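Local coordinates for protein tonb-dependent siderophore receptor (Acinetobacter baumannii, PDB 5FP1) that probably binds iron-chelating siderophores at the outer membrane, the first step of iron uptake, and may bind ferric enterobactin with micromolar affinity, at residues A190-G195 with G254-W259. Sequence-based numbering, arbitrary orientation.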
loop_
_atom_site.group_PDB
_atom_site.type_symbol
_atom_site.label_atom_id
_atom_site.label_comp_id
_atom_site.label_asym_id
_atom_site.label_seq_id
_atom_site.Cartn_x
_atom_site.Cartn_y
_atom_site.Cartn_z
ATOM N N ALA A 190 -17.740 -2.005 -9.825
ATOM C CA ALA A 190 -19.161 -2.025 -9.471
ATOM C C ALA A 190 -19.800 -0.661 -9.666
ATOM O O ALA A 190 -19.265 0.368 -9.209
ATOM C CB ALA A 190 -19.323 -2.455 -8.013
ATOM N N GLY A 191 -20.917 -0.647 -10.384
ATOM C CA GLY A 191 -21.680 0.578 -10.611
ATOM C C GLY A 191 -21.181 1.420 -11.756
ATOM O O GLY A 191 -21.780 2.441 -12.100
ATOM N N GLN A 192 -20.088 1.000 -12.369
ATOM C CA GLN A 192 -19.489 1.766 -13.478
ATOM C C GLN A 192 -19.644 1.024 -14.809
ATOM O O GLN A 192 -18.697 0.376 -15.269
ATOM C CB GLN A 192 -17.991 1.974 -13.208
ATOM C CG GLN A 192 -17.325 3.046 -14.045
ATOM C CD GLN A 192 -15.821 3.031 -13.910
ATOM O OE1 GLN A 192 -15.173 2.043 -14.255
ATOM N NE2 GLN A 192 -15.255 4.132 -13.439
ATOM N N SER A 193 -20.806 1.149 -15.447
ATOM C CA SER A 193 -21.065 0.501 -16.749
ATOM C C SER A 193 -20.119 0.925 -17.877
ATOM O O SER A 193 -19.728 2.098 -17.995
ATOM C CB SER A 193 -22.509 0.778 -17.220
ATOM O OG SER A 193 -23.441 0.156 -16.363
ATOM N N ASN A 194 -19.779 -0.051 -18.704
ATOM C CA ASN A 194 -18.885 0.133 -19.825
ATOM C C ASN A 194 -17.638 0.861 -19.369
ATOM O O ASN A 194 -17.202 1.846 -19.979
ATOM C CB ASN A 194 -19.608 0.868 -20.952
ATOM C CG ASN A 194 -20.796 0.075 -21.465
ATOM O OD1 ASN A 194 -20.660 -1.092 -21.824
ATOM N ND2 ASN A 194 -21.975 0.703 -21.490
ATOM N N GLY A 195 -17.101 0.366 -18.258
ATOM C CA GLY A 195 -16.032 1.026 -17.546
ATOM C C GLY A 195 -14.889 0.088 -17.250
ATOM O O GLY A 195 -14.519 -0.772 -18.081
ATOM N N GLY A 254 -20.680 6.625 -11.243
ATOM C CA GLY A 254 -20.196 5.560 -12.099
ATOM C C GLY A 254 -19.890 5.941 -13.540
ATOM O O GLY A 254 -19.690 5.082 -14.365
ATOM N N THR A 255 -19.765 7.230 -13.825
ATOM C CA THR A 255 -19.370 7.681 -15.164
ATOM C C THR A 255 -17.893 7.351 -15.424
ATOM O O THR A 255 -17.026 7.587 -14.568
ATOM C CB THR A 255 -19.629 9.186 -15.337
ATOM O OG1 THR A 255 -21.039 9.453 -15.181
ATOM C CG2 THR A 255 -19.167 9.666 -16.696
ATOM N N TYR A 256 -17.611 6.793 -16.594
ATOM C CA TYR A 256 -16.246 6.396 -16.971
ATOM C C TYR A 256 -15.725 7.208 -18.131
ATOM O O TYR A 256 -16.323 7.190 -19.211
ATOM C CB TYR A 256 -16.230 4.923 -17.355
ATOM C CG TYR A 256 -14.891 4.348 -17.757
ATOM C CD1 TYR A 256 -13.861 4.179 -16.835
ATOM C CD2 TYR A 256 -14.665 3.922 -19.068
ATOM C CE1 TYR A 256 -12.654 3.610 -17.214
ATOM C CE2 TYR A 256 -13.476 3.357 -19.449
ATOM C CZ TYR A 256 -12.462 3.188 -18.522
ATOM O OH TYR A 256 -11.267 2.615 -18.939
ATOM N N TYR A 257 -14.606 7.897 -17.917
ATOM C CA TYR A 257 -13.981 8.714 -18.938
ATOM C C TYR A 257 -12.788 8.097 -19.622
ATOM O O TYR A 257 -12.122 8.751 -20.440
ATOM C CB TYR A 257 -13.590 10.078 -18.343
ATOM C CG TYR A 257 -14.759 10.876 -17.894
ATOM C CD1 TYR A 257 -15.763 11.229 -18.787
ATOM C CD2 TYR A 257 -14.925 11.234 -16.547
ATOM C CE1 TYR A 257 -16.864 11.958 -18.372
ATOM C CE2 TYR A 257 -16.015 11.973 -16.134
ATOM C CZ TYR A 257 -16.993 12.317 -17.044
ATOM O OH TYR A 257 -18.097 13.015 -16.628
ATOM N N GLY A 258 -12.515 6.827 -19.334
ATOM C CA GLY A 258 -11.484 6.117 -20.040
ATOM C C GLY A 258 -11.899 5.766 -21.469
ATOM O O GLY A 258 -13.053 5.944 -21.862
ATOM N N TRP A 259 -10.946 5.266 -22.227
ATOM C CA TRP A 259 -11.111 5.005 -23.651
ATOM C C TRP A 259 -10.788 3.533 -23.857
ATOM O O TRP A 259 -9.627 3.149 -24.001
ATOM C CB TRP A 259 -10.180 5.919 -24.413
ATOM C CG TRP A 259 -10.362 6.001 -25.882
ATOM C CD1 TRP A 259 -11.155 5.214 -26.684
ATOM C CD2 TRP A 259 -9.717 6.926 -26.738
ATOM N NE1 TRP A 259 -11.053 5.626 -27.996
ATOM C CE2 TRP A 259 -10.174 6.673 -28.058
ATOM C CE3 TRP A 259 -8.829 7.983 -26.522
ATOM C CZ2 TRP A 259 -9.748 7.425 -29.150
ATOM C CZ3 TRP A 259 -8.414 8.735 -27.609
ATOM C CH2 TRP A 259 -8.870 8.443 -28.919
HETATM O O HOH W 1 -16.461 6.973 -11.965
HETATM O O HOH W 2 -20.634 4.155 -16.969
#
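Gln192 and Tyr256 join two loops of the TonB-dependent receptor β-barrel. One is the connection between barrel strands 177-188 and 197-209. The other runs from strand 234-238 to strand 264-279. The strand order is consistent with both being extracellular loops, packed together here. No direct hydrogen bond links the segments, so the contact rests on van der Waals packing, CH contacts and water.

The Gln192 side chain can be followed outward. Gln192 CB passes 3.7 Å from Gly254 O. Gln192 CG, anti to the backbone N (chi1 -164°), comes closer, 3.1 Å from Gly254 O. The chain then runs extended, and Gln192 CD lies 3.7 Å from Tyr256 CD1. The amide plane is tilted 55° to the ring. Gln192 OE1 lies 3.6 Å from Tyr256 CD1 but takes its hydrogen bond from Ala196 N. NE2 donates to Asp231 and has a weak bond to a water that donates to Thr255 O. The amide is therefore held at both ends.

Gly254 O also receives a CA-H...O contact from Gln192 CA. A second water donates to Gly254 O and Ser193 O, the latter leg short. Gly254 CA makes a similar CH contact with Gly191 O.

The Tyr256 ring is sandwiched between backbones. Gly258 N lies over the centre of one face, and Tyr256 OH is hydrogen-bonded to Pro230 O. On the opposite face Gly195 CA makes a CH-pi contact, 3.7 Å from the centroid of the Tyr256 ring.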